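Local atomic coordinates of putative phosphomannomutase (Thermus thermophilus, PDB entry 1TUO), a protein that probably acts as a magnesium-dependent phosphosugar mutase of the phosphohexose mutase family, possibly with phosphopentomutase activity. Residues F279-F291 against L304-I318. Residues are numbered along the deposited sequence; the frame is centred on the assembly and turned at random.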
ATOM      1  N   PHE A 279      15.411   2.489 -12.563  1.00 23.32           N
ATOM      2  CA  PHE A 279      15.705   2.710 -13.969  1.00 24.79           C
ATOM      3  C   PHE A 279      17.215   2.738 -14.179  1.00 25.32           C
ATOM      4  O   PHE A 279      17.733   2.145 -15.131  1.00 25.64           O
ATOM      5  CB  PHE A 279      15.123   4.036 -14.449  1.00 24.31           C
ATOM      6  CG  PHE A 279      15.545   4.400 -15.840  1.00 26.31           C
ATOM      7  CD1 PHE A 279      14.891   3.870 -16.941  1.00 26.19           C
ATOM      8  CD2 PHE A 279      16.630   5.245 -16.047  1.00 28.03           C
ATOM      9  CE1 PHE A 279      15.312   4.173 -18.233  1.00 27.91           C
ATOM     10  CE2 PHE A 279      17.059   5.553 -17.333  1.00 28.56           C
ATOM     11  CZ  PHE A 279      16.396   5.013 -18.426  1.00 28.28           C
ATOM     12  N   ARG A 280      17.920   3.437 -13.296  1.00 25.56           N
ATOM     13  CA  ARG A 280      19.370   3.540 -13.421  1.00 26.74           C
ATOM     14  C   ARG A 280      20.067   2.201 -13.169  1.00 27.78           C
ATOM     15  O   ARG A 280      21.189   1.999 -13.620  1.00 28.42           O
ATOM     16  CB  ARG A 280      19.916   4.633 -12.489  1.00 25.06           C
ATOM     17  CG  ARG A 280      19.472   6.038 -12.905  1.00 27.36           C
ATOM     18  CD  ARG A 280      19.890   7.138 -11.926  1.00 25.77           C
ATOM     19  NE  ARG A 280      21.314   7.474 -11.991  1.00 26.03           N
ATOM     20  CZ  ARG A 280      21.855   8.519 -11.370  1.00 28.47           C
ATOM     21  NH1 ARG A 280      21.092   9.326 -10.642  1.00 28.63           N
ATOM     22  NH2 ARG A 280      23.157   8.759 -11.470  1.00 26.25           N
ATOM     23  N   LYS A 281      19.402   1.294 -12.457  1.00 28.26           N
ATOM     24  CA  LYS A 281      19.977  -0.027 -12.201  1.00 29.64           C
ATOM     25  C   LYS A 281      19.834  -0.901 -13.440  1.00 29.75           C
ATOM     26  O   LYS A 281      20.366  -2.011 -13.488  1.00 30.57           O
ATOM     27  CB  LYS A 281      19.292  -0.721 -11.020  1.00 29.84           C
ATOM     28  CG  LYS A 281      19.809  -0.297  -9.661  1.00 34.49           C
ATOM     29  CD  LYS A 281      19.216  -1.149  -8.544  1.00 35.97           C
ATOM     30  CE  LYS A 281      19.648  -2.603  -8.656  1.00 38.43           C
ATOM     31  NZ  LYS A 281      19.118  -3.434  -7.535  1.00 40.37           N
ATOM     32  N   GLY A 282      19.102  -0.409 -14.434  1.00 29.94           N
ATOM     33  CA  GLY A 282      18.930  -1.171 -15.657  1.00 31.90           C
ATOM     34  C   GLY A 282      17.547  -1.734 -15.927  1.00 31.92           C
ATOM     35  O   GLY A 282      17.323  -2.322 -16.985  1.00 31.15           O
ATOM     36  N   HIS A 283      16.621  -1.572 -14.987  1.00 33.74           N
ATOM     37  CA  HIS A 283      15.263  -2.075 -15.184  1.00 35.75           C
ATOM     38  C   HIS A 283      14.617  -1.336 -16.352  1.00 36.10           C
ATOM     39  O   HIS A 283      14.689  -0.108 -16.441  1.00 35.96           O
ATOM     40  CB  HIS A 283      14.407  -1.859 -13.933  1.00 37.88           C
ATOM     41  CG  HIS A 283      14.830  -2.672 -12.750  1.00 41.49           C
ATOM     42  ND1 HIS A 283      16.062  -2.528 -12.148  1.00 42.95           N
ATOM     43  CD2 HIS A 283      14.170  -3.615 -12.036  1.00 43.32           C
ATOM     44  CE1 HIS A 283      16.142  -3.344 -11.112  1.00 45.13           C
ATOM     45  NE2 HIS A 283      15.007  -4.015 -11.022  1.00 44.42           N
ATOM     46  N   ARG A 284      13.981  -2.086 -17.244  1.00 36.55           N
ATOM     47  CA  ARG A 284      13.323  -1.486 -18.394  1.00 37.00           C
ATOM     48  C   ARG A 284      11.835  -1.783 -18.389  1.00 35.33           C
ATOM     49  O   ARG A 284      11.357  -2.616 -17.618  1.00 35.04           O
ATOM     50  CB  ARG A 284      13.951  -1.991 -19.696  1.00 39.19           C
ATOM     51  CG  ARG A 284      14.671  -0.904 -20.481  1.00 41.66           C
ATOM     52  CD  ARG A 284      15.712  -0.209 -19.618  1.00 43.39           C
ATOM     53  NE  ARG A 284      16.367   0.900 -20.306  1.00 45.62           N
ATOM     54  CZ  ARG A 284      17.283   1.684 -19.747  1.00 46.12           C
ATOM     55  NH1 ARG A 284      17.653   1.482 -18.489  1.00 47.20           N
ATOM     56  NH2 ARG A 284      17.835   2.666 -20.445  1.00 49.15           N
ATOM     57  N   GLY A 285      11.110  -1.094 -19.259  1.00 33.51           N
ATOM     58  CA  GLY A 285       9.676  -1.281 -19.337  1.00 32.03           C
ATOM     59  C   GLY A 285       8.988   0.025 -18.999  1.00 30.62           C
ATOM     60  O   GLY A 285       9.564   1.097 -19.158  1.00 31.65           O
ATOM     61  N   ARG A 286       7.758  -0.059 -18.518  1.00 28.44           N
ATOM     62  CA  ARG A 286       7.011   1.142 -18.180  1.00 27.09           C
ATOM     63  C   ARG A 286       6.704   1.242 -16.693  1.00 25.33           C
ATOM     64  O   ARG A 286       6.772   0.257 -15.958  1.00 21.97           O
ATOM     65  CB  ARG A 286       5.707   1.165 -18.976  1.00 29.07           C
ATOM     66  CG  ARG A 286       4.949  -0.136 -18.856  1.00 30.10           C
ATOM     67  CD  ARG A 286       3.726  -0.214 -19.759  1.00 30.27           C
ATOM     68  NE  ARG A 286       3.096  -1.523 -19.618  1.00 29.31           N
ATOM     69  CZ  ARG A 286       1.805  -1.721 -19.368  1.00 29.56           C
ATOM     70  NH1 ARG A 286       0.975  -0.691 -19.233  1.00 28.81           N
ATOM     71  NH2 ARG A 286       1.348  -2.956 -19.237  1.00 28.91           N
ATOM     72  N   ALA A 287       6.390   2.454 -16.258  1.00 23.24           N
ATOM     73  CA  ALA A 287       6.021   2.707 -14.876  1.00 22.87           C
ATOM     74  C   ALA A 287       4.512   2.906 -14.934  1.00 22.51           C
ATOM     75  O   ALA A 287       4.003   3.503 -15.884  1.00 22.83           O
ATOM     76  CB  ALA A 287       6.705   3.977 -14.372  1.00 23.39           C
ATOM     77  N   VAL A 288       3.794   2.403 -13.934  1.00 21.21           N
ATOM     78  CA  VAL A 288       2.345   2.547 -13.903  1.00 21.13           C
ATOM     79  C   VAL A 288       1.977   3.395 -12.688  1.00 21.67           C
ATOM     80  O   VAL A 288       2.508   3.187 -11.603  1.00 22.25           O
ATOM     81  CB  VAL A 288       1.650   1.170 -13.804  1.00 20.21           C
ATOM     82  CG1 VAL A 288       0.143   1.329 -13.997  1.00 21.38           C
ATOM     83  CG2 VAL A 288       2.242   0.217 -14.840  1.00 22.22           C
ATOM     84  N   LYS A 289       1.084   4.361 -12.883  1.00 21.79           N
ATOM     85  CA  LYS A 289       0.672   5.250 -11.795  1.00 20.98           C
ATOM     86  C   LYS A 289      -0.810   5.570 -11.882  1.00 22.41           C
ATOM     87  O   LYS A 289      -1.373   5.617 -12.974  1.00 21.39           O
ATOM     88  CB  LYS A 289       1.462   6.566 -11.863  1.00 21.36           C
ATOM     89  CG  LYS A 289       1.349   7.278 -13.216  1.00 22.30           C
ATOM     90  CD  LYS A 289       1.823   8.738 -13.171  1.00 25.04           C
ATOM     91  CE  LYS A 289       0.640   9.703 -13.074  1.00 25.42           C
ATOM     92  NZ  LYS A 289       1.024  11.142 -13.248  1.00 27.72           N
ATOM     93  N   ASN A 290      -1.460   5.786 -10.741  1.00 21.66           N
ATOM     94  CA  ASN A 290      -2.867   6.143 -10.822  1.00 21.63           C
ATOM     95  C   ASN A 290      -2.976   7.638 -11.123  1.00 21.22           C
ATOM     96  O   ASN A 290      -1.976   8.364 -11.119  1.00 21.75           O
ATOM     97  CB  ASN A 290      -3.652   5.747  -9.552  1.00 22.50           C
ATOM     98  CG  ASN A 290      -3.402   6.662  -8.358  1.00 24.79           C
ATOM     99  OD1 ASN A 290      -3.052   7.836  -8.498  1.00 23.77           O
ATOM    100  ND2 ASN A 290      -3.629   6.121  -7.163  1.00 23.19           N
ATOM    101  N   PHE A 291      -4.197   8.080 -11.391  1.00 21.31           N
ATOM    102  CA  PHE A 291      -4.507   9.457 -11.766  1.00 21.75           C
ATOM    103  C   PHE A 291      -4.075  10.587 -10.824  1.00 21.58           C
ATOM    104  O   PHE A 291      -3.936  11.728 -11.259  1.00 22.87           O
ATOM    105  CB  PHE A 291      -6.016   9.542 -12.027  1.00 22.49           C
ATOM    106  CG  PHE A 291      -6.431  10.672 -12.926  1.00 24.02           C
ATOM    107  CD1 PHE A 291      -5.731  10.946 -14.097  1.00 23.85           C
ATOM    108  CD2 PHE A 291      -7.574  11.417 -12.636  1.00 24.49           C
ATOM    109  CE1 PHE A 291      -6.163  11.944 -14.973  1.00 24.15           C
ATOM    110  CE2 PHE A 291      -8.014  12.413 -13.502  1.00 25.11           C
ATOM    111  CZ  PHE A 291      -7.309  12.678 -14.674  1.00 25.25           C
ATOM    112  N   LEU A 304      14.164  10.546 -19.429  1.00 29.33           N
ATOM    113  CA  LEU A 304      15.116   9.437 -19.420  1.00 29.08           C
ATOM    114  C   LEU A 304      14.849   8.287 -20.388  1.00 29.30           C
ATOM    115  O   LEU A 304      15.757   7.501 -20.677  1.00 28.19           O
ATOM    116  CB  LEU A 304      15.254   8.885 -18.000  1.00 28.83           C
ATOM    117  CG  LEU A 304      15.735   9.901 -16.962  1.00 29.96           C
ATOM    118  CD1 LEU A 304      15.923   9.204 -15.630  1.00 30.46           C
ATOM    119  CD2 LEU A 304      17.044  10.546 -17.418  1.00 30.82           C
ATOM    120  N   GLY A 305      13.617   8.164 -20.869  1.00 28.62           N
ATOM    121  CA  GLY A 305      13.326   7.110 -21.823  1.00 29.32           C
ATOM    122  C   GLY A 305      12.520   5.883 -21.427  1.00 28.71           C
ATOM    123  O   GLY A 305      12.878   4.768 -21.812  1.00 29.78           O
ATOM    124  N   PHE A 306      11.452   6.061 -20.652  1.00 27.99           N
ATOM    125  CA  PHE A 306      10.598   4.933 -20.287  1.00 25.83           C
ATOM    126  C   PHE A 306       9.136   5.353 -20.318  1.00 25.91           C
ATOM    127  O   PHE A 306       8.795   6.488 -19.985  1.00 24.49           O
ATOM    128  CB  PHE A 306      10.970   4.325 -18.916  1.00 25.65           C
ATOM    129  CG  PHE A 306      10.816   5.260 -17.742  1.00 25.09           C
ATOM    130  CD1 PHE A 306      11.907   5.975 -17.259  1.00 22.85           C
ATOM    131  CD2 PHE A 306       9.596   5.370 -17.078  1.00 25.31           C
ATOM    132  CE1 PHE A 306      11.793   6.783 -16.127  1.00 25.18           C
ATOM    133  CE2 PHE A 306       9.470   6.179 -15.943  1.00 24.21           C
ATOM    134  CZ  PHE A 306      10.573   6.885 -15.467  1.00 23.87           C
ATOM    135  N   GLY A 307       8.277   4.434 -20.736  1.00 24.85           N
ATOM    136  CA  GLY A 307       6.866   4.745 -20.828  1.00 25.67           C
ATOM    137  C   GLY A 307       6.186   4.869 -19.483  1.00 24.88           C
ATOM    138  O   GLY A 307       6.662   4.334 -18.478  1.00 24.97           O
ATOM    139  N   VAL A 308       5.074   5.596 -19.465  1.00 24.55           N
ATOM    140  CA  VAL A 308       4.303   5.780 -18.242  1.00 23.15           C
ATOM    141  C   VAL A 308       2.832   5.589 -18.555  1.00 22.44           C
ATOM    142  O   VAL A 308       2.276   6.270 -19.416  1.00 23.70           O
ATOM    143  CB  VAL A 308       4.508   7.184 -17.641  1.00 22.82           C
ATOM    144  CG1 VAL A 308       3.662   7.337 -16.379  1.00 22.42           C
ATOM    145  CG2 VAL A 308       5.972   7.395 -17.315  1.00 21.72           C
ATOM    146  N   THR A 309       2.212   4.639 -17.859  1.00 20.64           N
ATOM    147  CA  THR A 309       0.800   4.345 -18.036  1.00 20.73           C
ATOM    148  C   THR A 309       0.040   4.928 -16.860  1.00 20.95           C
ATOM    149  O   THR A 309       0.434   4.728 -15.720  1.00 20.15           O
ATOM    150  CB  THR A 309       0.558   2.828 -18.075  1.00 21.09           C
ATOM    151  OG1 THR A 309       1.195   2.276 -19.236  1.00 22.51           O
ATOM    152  CG2 THR A 309      -0.938   2.524 -18.113  1.00 21.26           C
ATOM    153  N   THR A 310      -1.038   5.654 -17.144  1.00 22.07           N
ATOM    154  CA  THR A 310      -1.854   6.257 -16.096  1.00 22.55           C
ATOM    155  C   THR A 310      -3.175   5.514 -16.000  1.00 23.00           C
ATOM    156  O   THR A 310      -3.850   5.292 -17.006  1.00 23.77           O
ATOM    157  CB  THR A 310      -2.129   7.745 -16.387  1.00 23.21           C
ATOM    158  OG1 THR A 310      -0.883   8.448 -16.459  1.00 23.88           O
ATOM    159  CG2 THR A 310      -2.989   8.363 -15.287  1.00 24.52           C
ATOM    160  N   THR A 311      -3.541   5.133 -14.782  1.00 23.35           N
ATOM    161  CA  THR A 311      -4.772   4.395 -14.546  1.00 25.05           C
ATOM    162  C   THR A 311      -5.666   5.106 -13.539  1.00 25.90           C
ATOM    163  O   THR A 311      -5.217   5.976 -12.799  1.00 24.24           O
ATOM    164  CB  THR A 311      -4.471   3.013 -13.968  1.00 25.61           C
ATOM    165  OG1 THR A 311      -3.811   3.168 -12.704  1.00 27.43           O
ATOM    166  CG2 THR A 311      -3.572   2.224 -14.910  1.00 27.54           C
ATOM    167  N   PRO A 312      -6.958   4.754 -13.519  1.00 27.02           N
ATOM    168  CA  PRO A 312      -7.868   5.387 -12.562  1.00 27.42           C
ATOM    169  C   PRO A 312      -7.413   4.905 -11.190  1.00 27.54           C
ATOM    170  O   PRO A 312      -6.649   3.944 -11.096  1.00 27.10           O
ATOM    171  CB  PRO A 312      -9.224   4.803 -12.943  1.00 28.02           C
ATOM    172  CG  PRO A 312      -9.085   4.571 -14.427  1.00 27.71           C
ATOM    173  CD  PRO A 312      -7.705   3.962 -14.514  1.00 28.28           C
ATOM    174  N   VAL A 313      -7.868   5.555 -10.126  1.00 28.68           N
ATOM    175  CA  VAL A 313      -7.481   5.122  -8.789  1.00 28.86           C
ATOM    176  C   VAL A 313      -8.062   3.737  -8.509  1.00 29.72           C
ATOM    177  O   VAL A 313      -9.220   3.454  -8.825  1.00 31.25           O
ATOM    178  CB  VAL A 313      -7.960   6.120  -7.714  1.00 28.95           C
ATOM    179  CG1 VAL A 313      -7.693   5.556  -6.320  1.00 29.64           C
ATOM    180  CG2 VAL A 313      -7.238   7.447  -7.890  1.00 28.22           C
ATOM    181  N   GLY A 314      -7.242   2.881  -7.912  1.00 28.60           N
ATOM    182  CA  GLY A 314      -7.642   1.520  -7.604  1.00 29.08           C
ATOM    183  C   GLY A 314      -6.474   0.653  -8.018  1.00 28.76           C
ATOM    184  O   GLY A 314      -6.094   0.657  -9.188  1.00 28.07           O
ATOM    185  N   PHE A 315      -5.894  -0.091  -7.083  1.00 27.62           N
ATOM    186  CA  PHE A 315      -4.735  -0.909  -7.419  1.00 27.64           C
ATOM    187  C   PHE A 315      -5.023  -2.011  -8.434  1.00 27.50           C
ATOM    188  O   PHE A 315      -4.105  -2.517  -9.082  1.00 26.20           O
ATOM    189  CB  PHE A 315      -4.112  -1.505  -6.155  1.00 28.29           C
ATOM    190  CG  PHE A 315      -2.755  -2.110  -6.382  1.00 28.25           C
ATOM    191  CD1 PHE A 315      -2.619  -3.470  -6.656  1.00 29.64           C
ATOM    192  CD2 PHE A 315      -1.614  -1.320  -6.352  1.00 28.33           C
ATOM    193  CE1 PHE A 315      -1.364  -4.026  -6.898  1.00 28.54           C
ATOM    194  CE2 PHE A 315      -0.357  -1.867  -6.593  1.00 29.57           C
ATOM    195  CZ  PHE A 315      -0.233  -3.224  -6.866  1.00 28.33           C
ATOM    196  N   LYS A 316      -6.293  -2.367  -8.589  1.00 27.11           N
ATOM    197  CA  LYS A 316      -6.663  -3.402  -9.545  1.00 28.12           C
ATOM    198  C   LYS A 316      -6.150  -3.038 -10.937  1.00 27.30           C
ATOM    199  O   LYS A 316      -5.725  -3.914 -11.699  1.00 26.93           O
ATOM    200  CB  LYS A 316      -8.185  -3.580  -9.586  1.00 29.98           C
ATOM    201  CG  LYS A 316      -8.952  -2.344 -10.029  1.00 34.00           C
ATOM    202  CD  LYS A 316     -10.448  -2.616 -10.105  1.00 37.68           C
ATOM    203  CE  LYS A 316     -11.219  -1.337 -10.373  1.00 38.83           C
ATOM    204  NZ  LYS A 316     -11.246  -1.533 -11.821  1.00 41.18           N
ATOM    205  N   TRP A 317      -6.184  -1.749 -11.263  1.00 25.77           N
ATOM    206  CA  TRP A 317      -5.727  -1.289 -12.575  1.00 25.20           C
ATOM    207  C   TRP A 317      -4.225  -1.485 -12.755  1.00 24.16           C
ATOM    208  O   TRP A 317      -3.759  -1.765 -13.857  1.00 21.93           O
ATOM    209  CB  TRP A 317      -6.050   0.193 -12.792  1.00 26.22           C
ATOM    210  CG  TRP A 317      -7.509   0.543 -12.798  1.00 30.84           C
ATOM    211  CD1 TRP A 317      -8.289   0.849 -11.712  1.00 31.44           C
ATOM    212  CD2 TRP A 317      -8.357   0.674 -13.947  1.00 31.88           C
ATOM    213  NE1 TRP A 317      -9.564   1.169 -12.120  1.00 32.53           N
ATOM    214  CE2 TRP A 317      -9.634   1.068 -13.485  1.00 33.25           C
ATOM    215  CE3 TRP A 317      -8.160   0.496 -15.325  1.00 32.83           C
ATOM    216  CZ2 TRP A 317     -10.711   1.289 -14.352  1.00 33.62           C
ATOM    217  CZ3 TRP A 317      -9.232   0.716 -16.188  1.00 32.65           C
ATOM    218  CH2 TRP A 317     -10.491   1.107 -15.696  1.00 34.25           C
ATOM    219  N   ILE A 318      -3.466  -1.315 -11.677  1.00 21.74           N
ATOM    220  CA  ILE A 318      -2.019  -1.478 -11.738  1.00 22.14           C
ATOM    221  C   ILE A 318      -1.668  -2.961 -11.841  1.00 21.64           C
ATOM    222  O   ILE A 318      -0.766  -3.346 -12.582  1.00 21.19           O
ATOM    223  CB  ILE A 318      -1.342  -0.849 -10.488  1.00 21.03           C
ATOM    224  CG1 ILE A 318      -1.573   0.667 -10.500  1.00 22.14           C
ATOM    225  CG2 ILE A 318       0.151  -1.156 -10.476  1.00 21.64           C
ATOM    226  CD1 ILE A 318      -1.071   1.388  -9.262  1.00 21.24           C
TER
HETATM  227  O   HOH W   1      -4.580   3.248  -7.771  1.00 28.51           O
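Phe279, near the end of helix 267-280, pushes its ring into the bend where Leu304 and Phe306 turn from helix 296-304 toward strand 308-311. CG lies anti to the backbone N (chi1 173°), which lays one rim of the ring along Leu304, CE2 being 3.8 Å from Leu304 CB, while CD1 meets Phe306 CD1 at 3.7 Å. The two phenyl planes meet obliquely, at 39°, and the Arg284 guanidinium lies over one Phe279 face near its rim, Phe279 CE1 above the guanidinium centre. With an alanine here, the hollow between Leu304 and Phe306 would probably lose its filling, and the Phe306 ring would be freer to shift. Phe306 also reaches Ala287, whose small CB sits 3.9 Å from Phe306 CE2. From there the chains run as parallel strands, 25° apart, laced by alternating backbone bonds from Ala287 N to Gly307 O through Thr311 N to Lys289 O. On the face with Ala287, the Lys289 stem crosses Val308, Lys289 CG lying 3.9 Å from Val308 CG1, and runs alongside Thr310; its NZ goes on to Asp298. On the other face, extended Arg286 slants past Thr309: NH1 donates to Thr309 OG1 (3.0 Å) at the guanidinium edge, and NH2 pairs with Glu321. Farther along, Val288 CG1 fits into the corner formed by Thr311 CG2 (3.9 Å) and Ile318 CG1 (4.0 Å), closing the strand pair against helix 315-322. Asn290 lies beside Val313, its ND2 sharing a water with Gly314 N, while OD1 takes the Ala292 amide. The whole is a beta-alpha-beta unit of the third alpha/beta/alpha domain: strand 308-311 edges the sheet, helix 296-304 packs on the Lys289 face, and strand 327-331 flanks strand 286-290 on its other side.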